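BauA (Acinetobacter baumannii, PDB 6HCP) takes up iron across the outer membrane as the ferric preacinetobactin complex, as a receptor of the TonB-dependent family. Local coordinates at residues Gly193-Glu198 / Gly230-Gly235; Pro278-Val283 / Gly403-Phe408. All blocks are in the same frame, centred on the assembly; numbering follows the deposited sequence.

Contact 1. Residues Gly193-Glu198 / Gly230-Gly235; sequences GRRFGE and GLDWQG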
loop_
_atom_site.group_PDB
_atom_site.type_symbol
_atom_site.label_atom_id
_atom_site.label_comp_id
_atom_site.label_asym_id
_atom_site.label_seq_id
_atom_site.Cartn_x
_atom_site.Cartn_y
_atom_site.Cartn_z
ATOM N N GLY A 193 -34.846 -17.398 6.601
ATOM C CA GLY A 193 -35.389 -18.710 6.878
ATOM C C GLY A 193 -36.518 -18.659 7.900
ATOM O O GLY A 193 -36.523 -17.820 8.805
ATOM N N ARG A 194 -37.438 -19.618 7.778
ATOM C CA ARG A 194 -38.495 -19.821 8.751
ATOM C C ARG A 194 -39.015 -21.249 8.596
ATOM O O ARG A 194 -39.045 -21.790 7.479
ATOM C CB ARG A 194 -39.627 -18.814 8.516
ATOM C CG ARG A 194 -40.729 -18.860 9.564
ATOM C CD ARG A 194 -41.827 -17.865 9.244
ATOM N NE ARG A 194 -41.460 -16.523 9.668
ATOM C CZ ARG A 194 -41.494 -16.100 10.927
ATOM N NH1 ARG A 194 -41.953 -16.890 11.882
ATOM N NH2 ARG A 194 -41.042 -14.898 11.232
ATOM N N ARG A 195 -39.421 -21.841 9.720
ATOM C CA ARG A 195 -40.066 -23.162 9.721
ATOM C C ARG A 195 -41.559 -23.005 10.044
ATOM O O ARG A 195 -41.976 -21.995 10.621
ATOM C CB ARG A 195 -39.342 -24.078 10.705
ATOM C CG ARG A 195 -37.898 -24.347 10.301
ATOM C CD ARG A 195 -37.293 -25.553 10.977
ATOM N NE ARG A 195 -37.843 -26.782 10.430
ATOM C CZ ARG A 195 -37.456 -27.355 9.295
ATOM N NH1 ARG A 195 -38.118 -28.403 8.839
ATOM N NH2 ARG A 195 -36.435 -26.861 8.610
ATOM N N PHE A 196 -42.357 -23.961 9.564
ATOM C CA PHE A 196 -43.826 -23.905 9.614
ATOM C C PHE A 196 -44.369 -25.248 10.098
ATOM O O PHE A 196 -43.664 -26.281 10.045
ATOM C CB PHE A 196 -44.417 -23.590 8.243
ATOM C CG PHE A 196 -43.944 -22.295 7.643
ATOM C CD1 PHE A 196 -42.770 -22.249 6.907
ATOM C CD2 PHE A 196 -44.641 -21.115 7.859
ATOM C CE1 PHE A 196 -42.330 -21.054 6.357
ATOM C CE2 PHE A 196 -44.206 -19.924 7.297
ATOM C CZ PHE A 196 -43.047 -19.894 6.552
ATOM N N GLY A 197 -45.646 -25.229 10.503
ATOM C CA GLY A 197 -46.330 -26.407 11.022
ATOM C C GLY A 197 -46.168 -26.508 12.523
ATOM O O GLY A 197 -45.256 -25.912 13.096
ATOM N N GLU A 198 -47.033 -27.309 13.152
ATOM C CA GLU A 198 -47.142 -27.343 14.601
ATOM C C GLU A 198 -45.843 -27.869 15.213
ATOM O O GLU A 198 -45.507 -27.525 16.342
ATOM C CB GLU A 198 -48.337 -28.197 15.029
ATOM C CG GLU A 198 -49.670 -27.554 14.698
ATOM C CD GLU A 198 -50.792 -27.880 15.669
ATOM O OE1 GLU A 198 -50.498 -28.084 16.863
ATOM O OE2 GLU A 198 -51.955 -27.934 15.224
ATOM N N GLY A 230 -34.230 -23.428 -0.511
ATOM C CA GLY A 230 -34.066 -24.713 0.173
ATOM C C GLY A 230 -35.307 -25.045 0.994
ATOM O O GLY A 230 -35.680 -24.273 1.878
ATOM N N LEU A 231 -36.045 -26.078 0.565
ATOM C CA LEU A 231 -37.289 -26.530 1.222
ATOM C C LEU A 231 -37.045 -27.905 1.829
ATOM O O LEU A 231 -36.410 -28.753 1.217
ATOM C CB LEU A 231 -38.435 -26.615 0.214
ATOM C CG LEU A 231 -38.604 -25.418 -0.711
ATOM C CD1 LEU A 231 -39.634 -25.713 -1.789
ATOM C CD2 LEU A 231 -38.987 -24.176 0.075
ATOM N N ASP A 232 -37.643 -28.157 2.989
ATOM C CA ASP A 232 -37.560 -29.463 3.566
ATOM C C ASP A 232 -38.853 -29.797 4.323
ATOM O O ASP A 232 -39.579 -28.906 4.800
ATOM C CB ASP A 232 -36.361 -29.598 4.497
ATOM C CG ASP A 232 -36.550 -28.909 5.841
ATOM O OD1 ASP A 232 -36.380 -27.685 5.876
ATOM O OD2 ASP A 232 -36.661 -29.633 6.863
ATOM N N TRP A 233 -39.123 -31.099 4.397
ATOM C CA TRP A 233 -40.191 -31.676 5.227
ATOM C C TRP A 233 -39.617 -32.842 6.027
ATOM O O TRP A 233 -39.005 -33.752 5.462
ATOM C CB TRP A 233 -41.383 -32.105 4.363
ATOM C CG TRP A 233 -42.355 -32.966 5.110
ATOM C CD1 TRP A 233 -43.206 -32.563 6.097
ATOM C CD2 TRP A 233 -42.497 -34.398 5.024
ATOM N NE1 TRP A 233 -43.877 -33.637 6.619
ATOM C CE2 TRP A 233 -43.478 -34.773 5.969
ATOM C CE3 TRP A 233 -41.921 -35.394 4.226
ATOM C CZ2 TRP A 233 -43.875 -36.097 6.151
ATOM C CZ3 TRP A 233 -42.330 -36.702 4.391
ATOM C CH2 TRP A 233 -43.290 -37.047 5.346
ATOM N N GLN A 234 -39.719 -32.751 7.353
ATOM C CA GLN A 234 -39.272 -33.796 8.252
ATOM C C GLN A 234 -40.504 -34.539 8.783
ATOM O O GLN A 234 -41.266 -33.985 9.566
ATOM C CB GLN A 234 -38.488 -33.246 9.441
ATOM C CG GLN A 234 -37.361 -32.303 9.063
ATOM C CD GLN A 234 -36.336 -32.963 8.171
ATOM O OE1 GLN A 234 -35.829 -34.049 8.451
ATOM N NE2 GLN A 234 -36.066 -32.315 7.052
ATOM N N GLY A 235 -40.700 -35.773 8.314
ATOM C CA GLY A 235 -41.747 -36.656 8.810
ATOM C C GLY A 235 -41.204 -37.595 9.865
ATOM O O GLY A 235 -40.014 -37.554 10.195
#

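Contact 2. Residues Pro278-Val283 / Gly403-Phe408; sequences PDWGSV and GPKPEF. With EDO (1,2-ethanediol), chain D; EDO (1,2-ethanediol), chain Q.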
loop_
_atom_site.group_PDB
_atom_site.type_symbol
_atom_site.label_atom_id
_atom_site.label_comp_id
_atom_site.label_asym_id
_atom_site.label_seq_id
_atom_site.Cartn_x
_atom_site.Cartn_y
_atom_site.Cartn_z
ATOM N N PRO A 278 -8.504 -8.887 -24.599
ATOM C CA PRO A 278 -9.252 -7.710 -25.040
ATOM C C PRO A 278 -10.120 -7.091 -23.937
ATOM O O PRO A 278 -10.884 -7.783 -23.274
ATOM C CB PRO A 278 -10.112 -8.237 -26.200
ATOM C CG PRO A 278 -9.345 -9.427 -26.740
ATOM C CD PRO A 278 -8.594 -9.999 -25.558
ATOM N N ASP A 279 -10.048 -5.753 -23.804
ATOM C CA ASP A 279 -10.851 -5.025 -22.840
ATOM C C ASP A 279 -12.334 -5.219 -23.160
ATOM O O ASP A 279 -13.139 -5.299 -22.242
ATOM C CB ASP A 279 -10.456 -3.536 -22.724
ATOM C CG ASP A 279 -10.221 -2.794 -24.032
ATOM O OD1 ASP A 279 -10.806 -3.213 -25.058
ATOM O OD2 ASP A 279 -9.464 -1.779 -24.019
ATOM N N TRP A 280 -12.663 -5.435 -24.437
ATOM C CA TRP A 280 -14.063 -5.622 -24.846
ATOM C C TRP A 280 -14.530 -7.078 -24.686
ATOM O O TRP A 280 -15.715 -7.354 -24.856
ATOM C CB TRP A 280 -14.276 -5.135 -26.279
ATOM C CG TRP A 280 -13.337 -5.694 -27.300
ATOM C CD1 TRP A 280 -12.324 -5.021 -27.927
ATOM C CD2 TRP A 280 -13.369 -7.008 -27.895
ATOM N NE1 TRP A 280 -11.710 -5.836 -28.837
ATOM C CE2 TRP A 280 -12.347 -7.049 -28.860
ATOM C CE3 TRP A 280 -14.196 -8.129 -27.744
ATOM C CZ2 TRP A 280 -12.090 -8.180 -29.629
ATOM C CZ3 TRP A 280 -13.932 -9.250 -28.491
ATOM C CH2 TRP A 280 -12.908 -9.272 -29.435
ATOM N N GLY A 281 -13.604 -7.999 -24.392
ATOM C CA GLY A 281 -13.950 -9.440 -24.314
ATOM C C GLY A 281 -14.870 -9.716 -23.142
ATOM O O GLY A 281 -14.764 -9.063 -22.096
ATOM N N SER A 282 -15.813 -10.649 -23.304
ATOM C CA SER A 282 -16.712 -10.940 -22.215
ATOM C C SER A 282 -17.122 -12.413 -22.230
ATOM O O SER A 282 -17.117 -13.095 -23.282
ATOM C CB SER A 282 -17.914 -10.039 -22.206
ATOM O OG SER A 282 -18.700 -10.250 -23.346
ATOM N N VAL A 283 -17.511 -12.869 -21.046
ATOM C CA VAL A 283 -18.040 -14.195 -20.859
ATOM C C VAL A 283 -19.293 -14.051 -20.010
ATOM O O VAL A 283 -19.345 -13.235 -19.069
ATOM C CB VAL A 283 -17.017 -15.142 -20.196
ATOM C CG1 VAL A 283 -16.725 -14.733 -18.758
ATOM C CG2 VAL A 283 -17.498 -16.599 -20.250
ATOM N N GLY A 403 -8.987 -2.860 -30.747
ATOM C CA GLY A 403 -9.844 -2.783 -31.928
ATOM C C GLY A 403 -11.323 -2.876 -31.565
ATOM O O GLY A 403 -11.708 -2.867 -30.396
ATOM N N PRO A 404 -12.225 -2.875 -32.565
ATOM C CA PRO A 404 -13.654 -2.920 -32.284
ATOM C C PRO A 404 -14.109 -4.303 -31.775
ATOM O O PRO A 404 -13.435 -5.317 -31.997
ATOM C CB PRO A 404 -14.287 -2.569 -33.637
ATOM C CG PRO A 404 -13.249 -2.944 -34.678
ATOM C CD PRO A 404 -11.897 -2.929 -33.997
ATOM N N LYS A 405 -15.196 -4.295 -31.005
ATOM C CA LYS A 405 -15.828 -5.473 -30.503
ATOM C C LYS A 405 -16.662 -6.116 -31.605
ATOM O O LYS A 405 -17.622 -5.524 -32.070
ATOM C CB LYS A 405 -16.731 -5.097 -29.337
ATOM C CG LYS A 405 -17.418 -6.264 -28.648
ATOM C CD LYS A 405 -18.558 -5.804 -27.778
ATOM C CE LYS A 405 -18.736 -6.646 -26.538
ATOM N NZ LYS A 405 -19.543 -5.940 -25.514
ATOM N N PRO A 406 -16.394 -7.376 -31.997
ATOM C CA PRO A 406 -17.224 -8.031 -33.004
ATOM C C PRO A 406 -18.615 -8.310 -32.434
ATOM O O PRO A 406 -18.780 -8.580 -31.243
ATOM C CB PRO A 406 -16.478 -9.320 -33.375
ATOM C CG PRO A 406 -15.408 -9.504 -32.308
ATOM C CD PRO A 406 -15.225 -8.176 -31.604
ATOM N N GLU A 407 -19.629 -8.189 -33.290
ATOM C CA GLU A 407 -20.955 -8.592 -32.938
ATOM C C GLU A 407 -20.942 -10.099 -32.632
ATOM O O GLU A 407 -20.196 -10.845 -33.248
ATOM C CB GLU A 407 -21.909 -8.282 -34.091
ATOM C CG GLU A 407 -23.306 -7.957 -33.617
ATOM C CD GLU A 407 -24.335 -8.003 -34.730
ATOM O OE1 GLU A 407 -23.962 -7.680 -35.877
ATOM O OE2 GLU A 407 -25.470 -8.455 -34.468
ATOM N N PHE A 408 -21.851 -10.534 -31.766
ATOM C CA PHE A 408 -21.864 -11.913 -31.303
ATOM C C PHE A 408 -22.938 -12.696 -32.059
ATOM O O PHE A 408 -24.098 -12.659 -31.679
ATOM C CB PHE A 408 -22.062 -11.953 -29.791
ATOM C CG PHE A 408 -21.869 -13.320 -29.184
ATOM C CD1 PHE A 408 -20.602 -13.873 -29.086
ATOM C CD2 PHE A 408 -22.954 -14.058 -28.737
ATOM C CE1 PHE A 408 -20.430 -15.151 -28.570
ATOM C CE2 PHE A 408 -22.782 -15.342 -28.239
ATOM C CZ PHE A 408 -21.517 -15.872 -28.128
HETATM C C1 EDO D . -20.892 -12.962 -23.626
HETATM O O1 EDO D . -20.843 -11.756 -22.875
HETATM C C2 EDO D . -20.504 -12.754 -25.062
HETATM O O2 EDO D . -21.439 -11.862 -25.684
HETATM C C1 EDO Q . -19.192 -11.420 -36.603
HETATM O O1 EDO Q . -20.434 -11.093 -35.989
HETATM C C2 EDO Q . -19.050 -10.668 -37.915
HETATM O O2 EDO Q . -18.419 -9.412 -37.660
HETATM O O HOH W 1 -17.752 -5.980 -23.573
#

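Contact 1. Residues Gly193-Glu198 / Gly230-Gly235
R195 and D232 form a salt bridge between next-but-one strands of the TonB-dependent receptor barrel. R195 lies on strand 184-196 and D232 on strand 221-234. Strand 202-212 pairs with both and runs between them, so the two CA atoms of R195 and D232 are 9.2 Å apart and only side chains span the gap. The two side chains cross at about a right angle. R195 bends at chi3 (73°), and its guanidinium then meets the carboxylate end-on, one nitrogen to each oxygen. R195 NH1 reaches D232 OD2 at 2.7 Å. R195 NH2 reaches D232 OD1 at 2.9 Å, using the syn lone pair of that oxygen. The fit is twisted, since the guanidinium and carboxylate planes are 44° apart. D232 lies at the guanidinium edge, yet NH1 comes to OD2 from above the carboxylate plane.

Other bonds limit the rotation of the R195 head. NE binds the carbonyl of K200 in the turn that follows, and NH2 also binds the carbonyl of A168, in the segment leading from the plug into the barrel. R195 therefore ties together two barrel strands and this linker.

Q234 lies on the same strand as D232. Its CG is 4.0 Å from R195 NH1, and its chain bends at chi2. Its amide NE2 gives D232 OD2 a second hydrogen bond of 2.8 Å, on the anti side of that oxygen.

Contact 2. Residues Pro278-Val283 / Gly403-Phe408
W280 packs its indole against the backbone and prolines of 403-408. It is the third residue of a type I beta turn, P278 to G281, which is closed by a backbone bond from G281 N to P278 O. Its chi1 of 52° sets CG between the backbone N and the carbonyl carbon, with the ring laid against the other segment. W280 CB starts the contact, 3.9 Å from K405 CB. At CG and CD2 the ring passes K405 CA, which sits over the five-membered ring in a CH-pi contact, 4.0 Å from its centroid. CD1 comes within 3.3 Å of G403 O. NE1 lies near that oxygen too, but the angle is poor; its hydrogen bond goes to the carbonyl of W402, just before the segment. CE2 passes under P404 O, which is above the same face as K405. CE3 meets K405 CG. At the far end of the indole, W280 CZ2, CZ3 and CH2 all meet P406 CD, which is closest to CH2 at 3.4 Å and lies over the six-membered ring in a second CH-pi contact. P278 CB lies over the opposite face, so the indole is packed between P278 of its own turn and the K405-P406 side of the other segment.

The K405 chain leaves the ring and runs beside the W280 carbonyl. A water bridges the two, donating a hydrogen bond to W280 O (2.8 Å) and accepting one from K405 NZ (2.6 Å). Nearby, S282 OG is hydrogen-bonded to an ethanediol, probably from the crystallisation liquor, whose other oxygen lies over one face of F408.

This is loop-to-loop packing, with CH-pi contacts on one face of a tryptophan, probably at the extracellular mouth of the TonB-dependent receptor barrel.

The chain runs from the plug into barrel strand 173-181. Contact 1 then spans 31 residues, from the end of strand 184-196 across strand 202-212 to the end of strand 221-234. Contact 2 opens later, where a loop enters strand 282-297. It closes 119 residues on, in the loop before strand 412-431, after strands 302-318, 331-358 and 361-381. The two are in series and neither nest nor cross. The centres of contact 1 and contact 2 are about 47 Å apart. The nearest atoms of contact 1 and contact 2 are about 26 Å apart. Contact 1 ties the ends of two next-but-one strands, probably at the periplasmic end; contact 2 joins two loops, probably at the extracellular end.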